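Local structure of capsid Protein (Unidentified, 4DMI) at residues K86-L91 / Q160-Q165; L91-E96 / R119-D124; V103-D108 / T147-S152. The protein probably builds the shell of a phage capsid, as a subunit that assembles with four other copies into a pentamer. All blocks are in the same frame, centred on the assembly; numbering follows the deposited sequence. Where two conformers were deposited one is given.

Contact 1 (K86-L91 / Q160-Q165)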
loop_
_atom_site.group_PDB
_atom_site.type_symbol
_atom_site.label_atom_id
_atom_site.label_comp_id
_atom_site.label_asym_id
_atom_site.label_seq_id
_atom_site.Cartn_x
_atom_site.Cartn_y
_atom_site.Cartn_z
ATOM N N LYS B 86 4.373 12.365 -10.258
ATOM C CA LYS B 86 4.420 10.914 -10.138
ATOM C C LYS B 86 5.113 10.410 -11.390
ATOM O O LYS B 86 4.810 10.837 -12.491
ATOM C CB LYS B 86 3.010 10.337 -10.047
ATOM C CG LYS B 86 2.955 8.825 -10.239
ATOM C CD LYS B 86 1.531 8.304 -10.050
ATOM C CE LYS B 86 1.510 6.787 -10.076
ATOM N NZ LYS B 86 0.205 6.229 -9.641
ATOM N N VAL B 87 6.099 9.518 -11.226
ATOM C CA VAL B 87 6.814 8.958 -12.368
ATOM C C VAL B 87 7.004 7.459 -12.169
ATOM O O VAL B 87 7.531 7.012 -11.148
ATOM C CB VAL B 87 8.171 9.682 -12.610
ATOM C CG1 VAL B 87 9.028 9.696 -11.356
ATOM C CG2 VAL B 87 8.915 9.046 -13.766
ATOM N N VAL B 88 6.522 6.687 -13.136
ATOM C CA VAL B 88 6.499 5.237 -13.032
ATOM C C VAL B 88 6.957 4.617 -14.335
ATOM O O VAL B 88 6.700 5.137 -15.416
ATOM C CB VAL B 88 5.091 4.716 -12.686
ATOM C CG1 VAL B 88 4.655 5.220 -11.352
ATOM C CG2 VAL B 88 4.087 5.142 -13.722
ATOM N N GLY B 89 7.640 3.488 -14.237
ATOM C CA GLY B 89 8.177 2.863 -15.429
ATOM C C GLY B 89 9.224 1.819 -15.151
ATOM O O GLY B 89 9.238 1.238 -14.065
ATOM N N ASN B 90 10.078 1.572 -16.142
ATOM C CA ASN B 90 11.097 0.518 -16.057
ATOM C C ASN B 90 12.404 0.926 -16.702
ATOM O O ASN B 90 12.442 1.770 -17.612
ATOM C CB ASN B 90 10.620 -0.785 -16.721
ATOM C CG ASN B 90 9.495 -1.460 -15.965
ATOM O OD1 ASN B 90 9.704 -2.057 -14.909
ATOM N ND2 ASN B 90 8.279 -1.369 -16.510
ATOM N N LEU B 91 13.479 0.307 -16.226
ATOM C CA LEU B 91 14.799 0.440 -16.831
ATOM C C LEU B 91 15.240 -0.914 -17.347
ATOM O O LEU B 91 14.880 -1.957 -16.787
ATOM C CB LEU B 91 15.815 0.856 -15.764
ATOM C CG LEU B 91 15.430 1.966 -14.788
ATOM C CD1 LEU B 91 16.462 2.045 -13.662
ATOM C CD2 LEU B 91 15.341 3.297 -15.533
ATOM N N GLN B 160 11.827 3.664 -19.858
ATOM C CA GLN B 160 10.455 3.768 -20.374
ATOM C C GLN B 160 9.475 4.023 -19.250
ATOM O O GLN B 160 9.611 3.478 -18.161
ATOM C CB GLN B 160 10.062 2.488 -21.120
ATOM C CG GLN B 160 10.932 2.219 -22.332
ATOM C CD GLN B 160 10.595 0.923 -23.035
ATOM O OE1 GLN B 160 10.098 -0.024 -22.418
ATOM N NE2 GLN B 160 10.872 0.870 -24.328
ATOM N N GLY B 161 8.472 4.849 -19.501
ATOM C CA GLY B 161 7.468 5.055 -18.483
ATOM C C GLY B 161 6.551 6.217 -18.745
ATOM O O GLY B 161 6.479 6.728 -19.870
ATOM N N ILE B 162 5.838 6.617 -17.696
ATOM C CA ILE B 162 4.919 7.741 -17.766
ATOM C C ILE B 162 5.068 8.588 -16.516
ATOM O O ILE B 162 5.473 8.101 -15.457
ATOM C CB ILE B 162 3.451 7.268 -17.925
ATOM C CG1 ILE B 162 3.063 6.285 -16.817
ATOM C CG2 ILE B 162 3.241 6.591 -19.272
ATOM C CD1 ILE B 162 1.620 5.787 -16.910
ATOM N N ALA B 163 4.732 9.861 -16.639
ATOM C CA ALA B 163 4.701 10.744 -15.492
ATOM C C ALA B 163 3.565 11.725 -15.643
ATOM O O ALA B 163 3.038 11.921 -16.737
ATOM C CB ALA B 163 6.041 11.504 -15.337
ATOM N N ARG B 164 3.171 12.343 -14.542
ATOM C CA ARG B 164 2.271 13.491 -14.609
ATOM C C ARG B 164 2.444 14.389 -13.410
ATOM O O ARG B 164 2.941 13.966 -12.361
ATOM C CB ARG B 164 0.794 13.074 -14.761
ATOM C CG ARG B 164 0.204 12.314 -13.572
ATOM C CD ARG B 164 -1.333 12.479 -13.547
ATOM N NE ARG B 164 -1.664 13.783 -12.972
ATOM C CZ ARG B 164 -2.808 14.081 -12.370
ATOM N NH1 ARG B 164 -3.804 13.181 -12.325
ATOM N NH2 ARG B 164 -2.965 15.281 -11.826
ATOM N N GLN B 165 2.037 15.635 -13.577
ATOM C CA GLN B 165 2.085 16.580 -12.474
ATOM C C GLN B 165 0.869 16.333 -11.588
ATOM O O GLN B 165 -0.280 16.410 -12.055
ATOM C CB GLN B 165 2.114 18.026 -12.957
ATOM C CG GLN B 165 2.638 18.953 -11.851
ATOM C CD GLN B 165 2.648 20.416 -12.220
ATOM O OE1 GLN B 165 2.513 20.786 -13.386
ATOM N NE2 GLN B 165 2.798 21.266 -11.211
HETATM O O HOH W 1 7.800 0.794 -18.527
#

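Contact 2 (L91-E96 / R119-D124)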
loop_
_atom_site.group_PDB
_atom_site.type_symbol
_atom_site.label_atom_id
_atom_site.label_comp_id
_atom_site.label_asym_id
_atom_site.label_seq_id
_atom_site.Cartn_x
_atom_site.Cartn_y
_atom_site.Cartn_z
ATOM N N LEU B 91 13.479 0.307 -16.226
ATOM C CA LEU B 91 14.799 0.440 -16.831
ATOM C C LEU B 91 15.240 -0.914 -17.347
ATOM O O LEU B 91 14.880 -1.957 -16.787
ATOM C CB LEU B 91 15.815 0.856 -15.764
ATOM C CG LEU B 91 15.430 1.966 -14.788
ATOM C CD1 LEU B 91 16.462 2.045 -13.662
ATOM C CD2 LEU B 91 15.341 3.297 -15.533
ATOM N N SER B 92 16.085 -0.925 -18.368
ATOM C CA SER B 92 16.736 -2.158 -18.803
ATOM C C SER B 92 17.821 -2.591 -17.827
ATOM O O SER B 92 18.845 -1.920 -17.729
ATOM C CB SER B 92 17.439 -1.925 -20.145
ATOM O OG SER B 92 16.550 -1.481 -21.162
ATOM N N SER B 93 17.653 -3.723 -17.144
ATOM C CA SER B 93 18.729 -4.145 -16.246
ATOM C C SER B 93 20.002 -4.483 -16.991
ATOM O O SER B 93 19.983 -4.980 -18.122
ATOM C CB SER B 93 18.329 -5.329 -15.353
ATOM O OG SER B 93 18.410 -6.568 -16.057
ATOM N N ARG B 94 21.138 -4.190 -16.342
ATOM C CA ARG B 94 22.435 -4.633 -16.829
ATOM C C ARG B 94 23.268 -5.112 -15.647
ATOM O O ARG B 94 22.933 -4.845 -14.484
ATOM C CB ARG B 94 23.174 -3.509 -17.572
ATOM C CG ARG B 94 22.483 -3.002 -18.837
ATOM C CD ARG B 94 22.497 -4.041 -19.960
ATOM N NE ARG B 94 23.859 -4.329 -20.407
ATOM C CZ ARG B 94 24.262 -4.276 -21.670
ATOM N NH1 ARG B 94 23.410 -3.946 -22.631
ATOM N NH2 ARG B 94 25.522 -4.550 -21.972
ATOM N N ASP B 95 24.346 -5.823 -15.960
ATOM C CA ASP B 95 25.362 -6.214 -14.984
ATOM C C ASP B 95 25.890 -4.986 -14.249
ATOM O O ASP B 95 25.975 -3.907 -14.821
ATOM C CB ASP B 95 26.516 -6.892 -15.730
ATOM C CG ASP B 95 27.527 -7.543 -14.807
ATOM O OD1 ASP B 95 27.972 -6.910 -13.827
ATOM O OD2 ASP B 95 27.894 -8.702 -15.085
ATOM N N GLU B 96 26.253 -5.151 -12.982
ATOM C CA GLU B 96 26.771 -4.026 -12.203
ATOM C C GLU B 96 28.066 -3.448 -12.779
ATOM O O GLU B 96 28.375 -2.275 -12.551
ATOM C CB GLU B 96 26.931 -4.398 -10.727
ATOM C CG GLU B 96 27.884 -5.542 -10.463
ATOM C CD GLU B 96 29.339 -5.105 -10.390
ATOM O OE1 GLU B 96 30.232 -5.949 -10.635
ATOM O OE2 GLU B 96 29.600 -3.914 -10.091
ATOM N N ARG B 119 22.034 -0.715 -13.180
ATOM C CA ARG B 119 23.235 -1.558 -13.219
ATOM C C ARG B 119 23.370 -2.320 -11.909
ATOM O O ARG B 119 24.158 -1.969 -11.029
ATOM C CB ARG B 119 24.487 -0.721 -13.527
ATOM C CG ARG B 119 24.515 -0.198 -14.966
ATOM C CD ARG B 119 25.833 0.489 -15.294
ATOM N NE ARG B 119 26.019 1.709 -14.515
ATOM C CZ ARG B 119 27.115 2.461 -14.559
ATOM N NH1 ARG B 119 28.136 2.105 -15.337
ATOM N NH2 ARG B 119 27.195 3.564 -13.826
ATOM N N ILE B 120 22.600 -3.393 -11.806
ATOM C CA ILE B 120 22.355 -4.045 -10.526
ATOM C C ILE B 120 22.605 -5.556 -10.531
ATOM O O ILE B 120 22.791 -6.140 -9.465
ATOM C CB ILE B 120 20.903 -3.727 -10.062
ATOM C CG1 ILE B 120 20.602 -4.221 -8.643
ATOM C CG2 ILE B 120 19.879 -4.316 -11.038
ATOM C CD1 ILE B 120 21.507 -3.654 -7.577
ATOM N N VAL B 121 22.625 -6.214 -11.691
ATOM C CA VAL B 121 22.700 -7.677 -11.622
ATOM C C VAL B 121 24.135 -8.197 -11.492
ATOM O O VAL B 121 25.087 -7.565 -11.943
ATOM C CB VAL B 121 21.892 -8.416 -12.732
ATOM C CG1 VAL B 121 20.506 -7.788 -12.920
ATOM C CG2 VAL B 121 22.636 -8.447 -14.028
ATOM N N SER B 122 24.270 -9.344 -10.833
ATOM C CA SER B 122 25.571 -9.935 -10.542
ATOM C C SER B 122 25.575 -11.403 -10.942
ATOM O O SER B 122 25.445 -12.289 -10.089
ATOM C CB SER B 122 25.865 -9.838 -9.049
ATOM O OG SER B 122 27.188 -10.264 -8.778
ATOM N N PRO B 123 25.720 -11.674 -12.242
ATOM C CA PRO B 123 25.716 -13.064 -12.719
ATOM C C PRO B 123 26.959 -13.821 -12.251
ATOM O O PRO B 123 27.992 -13.204 -11.981
ATOM C CB PRO B 123 25.738 -12.902 -14.239
ATOM C CG PRO B 123 26.453 -11.585 -14.463
ATOM C CD PRO B 123 25.989 -10.708 -13.320
ATOM N N ASP B 124 26.855 -15.140 -12.134
ATOM C CA ASP B 124 28.016 -15.941 -11.788
ATOM C C ASP B 124 28.062 -17.175 -12.670
ATOM O O ASP B 124 27.029 -17.786 -12.932
ATOM C CB ASP B 124 27.969 -16.353 -10.317
ATOM C CG ASP B 124 29.205 -17.126 -9.893
ATOM O OD1 ASP B 124 30.329 -16.693 -10.228
ATOM O OD2 ASP B 124 29.052 -18.176 -9.234
HETATM O O HOH W 2 26.694 -0.768 -10.871
#

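Contact 3 (V103-D108 / T147-S152)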
loop_
_atom_site.group_PDB
_atom_site.type_symbol
_atom_site.label_atom_id
_atom_site.label_comp_id
_atom_site.label_asym_id
_atom_site.label_seq_id
_atom_site.Cartn_x
_atom_site.Cartn_y
_atom_site.Cartn_z
ATOM N N VAL B 103 18.870 5.394 -16.436
ATOM C CA VAL B 103 18.508 5.900 -15.116
ATOM C C VAL B 103 17.408 6.940 -15.152
ATOM O O VAL B 103 17.154 7.576 -16.188
ATOM C CB VAL B 103 19.724 6.530 -14.380
ATOM C CG1 VAL B 103 20.803 5.485 -14.093
ATOM C CG2 VAL B 103 20.301 7.704 -15.170
ATOM N N ILE B 104 16.747 7.101 -14.011
ATOM C CA ILE B 104 15.964 8.297 -13.731
ATOM C C ILE B 104 16.807 9.110 -12.775
ATOM O O ILE B 104 17.329 8.590 -11.791
ATOM C CB ILE B 104 14.632 7.954 -13.035
ATOM C CG1 ILE B 104 13.727 7.160 -13.988
ATOM C CG2 ILE B 104 13.925 9.225 -12.556
ATOM C CD1 ILE B 104 13.071 8.011 -15.106
ATOM N N GLU B 105 16.961 10.411 -13.051
ATOM C CA GLU B 105 17.733 11.266 -12.157
ATOM C C GLU B 105 17.174 12.674 -12.048
ATOM O O GLU B 105 16.502 13.180 -12.951
ATOM C CB GLU B 105 19.205 11.317 -12.581
ATOM C CG GLU B 105 19.429 11.925 -13.952
ATOM C CD GLU B 105 20.798 11.603 -14.508
ATOM O OE1 GLU B 105 21.502 10.789 -13.875
ATOM O OE2 GLU B 105 21.165 12.167 -15.567
ATOM N N VAL B 106 17.474 13.312 -10.917
ATOM C CA VAL B 106 17.090 14.697 -10.688
ATOM C C VAL B 106 18.375 15.514 -10.580
ATOM O O VAL B 106 19.377 15.034 -10.057
ATOM C CB VAL B 106 16.185 14.853 -9.441
ATOM C CG1 VAL B 106 16.848 14.298 -8.188
ATOM C CG2 VAL B 106 15.784 16.311 -9.243
ATOM N N THR B 107 18.358 16.726 -11.126
ATOM C CA THR B 107 19.557 17.555 -11.191
ATOM C C THR B 107 19.198 19.026 -11.154
ATOM O O THR B 107 18.093 19.411 -11.537
ATOM C CB THR B 107 20.357 17.276 -12.490
ATOM O OG1 THR B 107 21.593 18.001 -12.472
ATOM C CG2 THR B 107 19.560 17.695 -13.727
ATOM N N ASP B 108 20.139 19.844 -10.696
ATOM C CA ASP B 108 20.018 21.294 -10.818
ATOM C C ASP B 108 21.154 21.851 -11.670
ATOM O O ASP B 108 21.344 23.066 -11.752
ATOM C CB ASP B 108 20.010 21.972 -9.444
ATOM C CG ASP B 108 21.279 21.693 -8.632
ATOM O OD1 ASP B 108 22.184 20.988 -9.132
ATOM O OD2 ASP B 108 21.359 22.177 -7.478
ATOM N N THR B 147 15.551 19.752 -12.542
ATOM C CA THR B 147 15.077 18.996 -13.705
ATOM C C THR B 147 14.984 17.522 -13.343
ATOM O O THR B 147 15.898 16.979 -12.733
ATOM C CB THR B 147 16.037 19.161 -14.895
ATOM O OG1 THR B 147 16.128 20.550 -15.257
ATOM C CG2 THR B 147 15.579 18.342 -16.102
ATOM N N LEU B 148 13.872 16.884 -13.702
ATOM C CA LEU B 148 13.704 15.440 -13.586
ATOM C C LEU B 148 13.884 14.886 -14.989
ATOM O O LEU B 148 13.241 15.364 -15.934
ATOM C CB LEU B 148 12.307 15.111 -13.067
ATOM C CG LEU B 148 11.872 13.646 -13.052
ATOM C CD1 LEU B 148 12.695 12.836 -12.055
ATOM C CD2 LEU B 148 10.388 13.580 -12.737
ATOM N N GLN B 149 14.759 13.896 -15.142
ATOM C CA GLN B 149 15.093 13.394 -16.477
ATOM C C GLN B 149 15.320 11.887 -16.541
ATOM O O GLN B 149 15.592 11.230 -15.534
ATOM C CB GLN B 149 16.321 14.146 -17.026
ATOM C CG GLN B 149 17.603 13.857 -16.245
ATOM C CD GLN B 149 18.764 14.780 -16.604
ATOM O OE1 GLN B 149 18.574 15.867 -17.153
ATOM N NE2 GLN B 149 19.980 14.337 -16.302
ATOM N N ALA B 150 15.172 11.346 -17.743
ATOM C CA ALA B 150 15.500 9.956 -18.035
ATOM C C ALA B 150 16.744 9.997 -18.904
ATOM O O ALA B 150 16.827 10.789 -19.847
ATOM C CB ALA B 150 14.366 9.309 -18.779
ATOM N N ARG B 151 17.712 9.147 -18.607
ATOM C CA ARG B 151 18.941 9.138 -19.379
ATOM C C ARG B 151 19.398 7.719 -19.692
ATOM O O ARG B 151 19.501 6.875 -18.796
ATOM C CB ARG B 151 20.043 9.893 -18.628
ATOM C CG ARG B 151 21.374 9.926 -19.361
ATOM C CD ARG B 151 22.352 10.872 -18.682
ATOM N NE ARG B 151 22.695 10.440 -17.328
ATOM C CZ ARG B 151 23.729 9.659 -17.033
ATOM N NH1 ARG B 151 24.529 9.211 -17.994
ATOM N NH2 ARG B 151 23.967 9.330 -15.775
ATOM N N SER B 152 19.648 7.465 -20.972
ATOM C CA SER B 152 20.297 6.247 -21.444
ATOM C C SER B 152 21.545 6.649 -22.208
ATOM O O SER B 152 21.483 7.530 -23.078
ATOM C CB SER B 152 19.375 5.474 -22.382
ATOM O OG SER B 152 20.141 4.629 -23.233
HETATM O O HOH W 3 18.050 21.833 -14.032
#

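Contact 1 (K86-L91 / Q160-Q165)
Val88 and Ile162 meet side chain to side chain on one face of an antiparallel pair, while Gly89 and Gly161 let the two backbones close up beside them. The CG2 branch of Val88 runs across Ile162 CG1 at 3.5 Å in the conformer given; because a second conformer was deposited for Val88, the tightness of this touch is doubtful. Ile162 reaches it with CG1 set between the backbone N and the carbonyl carbon (chi1 55°). Val87 and Ala163 pack on the other face, their CB atoms 3.9 Å apart.

Six backbone hydrogen bonds hold this register, two each for the pairs Lys86-Arg164, Val88-Ile162 and Asn90-Gln160. The straightest joins Gln160 N to Asn90 O at 3.0 Å, with 178° at the hydrogen. Between these pairs the carbonyls also receive CA-H groups, such as Gly89 CA lying 3.1 Å from Gln160 O. At the glycine pair the CA atoms are just 3.8 Å apart, a closeness that leaves no room for a CB on either residue. A water accepts from Asn90 ND2 and gives a weak bond to Gln160 O.

Farther out, the amide of Gln160 is bonded to Asp70. Arg164 grips Gln165 O side-on with NE and NH2, the oxygen lying in the guanidinium plane, while NH2 also reaches Ile174 O. NH1 takes the carbonyls of Gln58 and Ala60, tying this strand to the C-terminal end of helix 55-58. Strand 133-142 flanks 86-91 and strand 67-72 flanks 160-165. The arrangement is an inner antiparallel ladder of the mixed beta sheet that forms the body of the subunit.

Contact 2 (L91-E96 / R119-D124)
Ser93 touches Val121 first, its OG 4.0 Å from the CG1 methyl, while that hydroxyl is bonded to the backbone N of Val132. Arg94 contributes its carbonyl: O accepts a nearly straight bond from Val121 N (3.1 Å, 168°) and a weak, more bent one from Ile120 N, so two successive amides converge on one oxygen. In the conformer given, its guanidinium leads away, to Glu156 and to Ser122 of the second subunit.

The side chain of Asp95 has CG anti to the backbone N (chi1 -171°), which carries the carboxylate over to Pro123, where OD2 lies 3.3 Å from ring atom CD. OD1 is held by Ala97 N, forming an Asx turn that starts the exit from the strand. Val121 CG2 fits against Asp95 CA.

Glu96 N donates to Val121 O at 2.9 Å. One water then joins Glu96 O to Arg119 O, giving a hydrogen bond of 2.8 Å to each, and the carboxylate turns outward into a salt bridge with Arg158 of the third subunit. Arg94 pairs with Arg119 but Asp95 with Val121, a one-residue slip that makes this parallel strand pair end in a beta bulge at the subunit interface.

Contact 3 (V103-D108 / T147-S152)
The guanidinium of Arg151 meets the carboxylate of Glu105 at its edge, the two planes 27° apart, on one face of an antiparallel beta ladder. Glu105 was deposited in two conformers, and its side-chain bonds are those of the one given. NE gives a hydrogen bond of 2.9 Å to OE2 within this salt bridge, on the syn side of the oxygen but well out of the carboxylate plane; NH2 adds a weak one to OE1. The same OE2 is approached on its anti side by the amide of Gln149, whose plane stands 39° from the carboxylate. The distance from Gln149 NE2 to Glu105 OE2, 2.6 Å, is short and therefore doubtful. With chi1 of Glu105 at 63°, CG is tucked over the backbone and the chain beyond is extended, which brings the carboxylate within bonding distance of both partners. Two donors thus grip OE2 and would probably favour its negative charge. Val103 lies alongside Arg151, its CG2 approaching the guanidinium obliquely.

The opposite face is apolar. Ile104 reaches Leu148 CD1 through CG2 at 3.8 Å and Ala150 CB through CD1. Phe136 of strand 133-142 packs on Ile104, and Leu142 on Leu148 and Val106.

Backbone bonds in pairs join Val103 to Arg151, Glu105 to Gln149 and Thr107 to Thr147. Strand 112-121 flanks 103-107, with its Thr112 and Ile114 against Glu105. At the far end Thr107 and Thr147 lie side by side, Thr107 CG2 and Thr147 CB 4.0 Å apart, and a water 2.6 Å from Thr147 OG1 gives a weak hydrogen bond to Thr107 O.

Following the chain from the N terminus, strand 83-95 enters contact 1 with residues 86-91 and passes directly through Leu91 into contact 2. Contact 2 closes first, when the end of strand 112-121 returns to 91-96. Strand 102-107 leaves from within that loop and finds its partner only later, at 147-152, so contacts 2 and 3 cross along the sequence. Contact 1 closes last, at strand 158-167, and its long loop encloses the other two. All three belong to one sheet: Leu91 CD2 packs on Val103 CA, linking the strand shared by contacts 1 and 2 with contact 3. Contact 2 reaches both the second and third subunits, contact 1 the second and contact 3 the third.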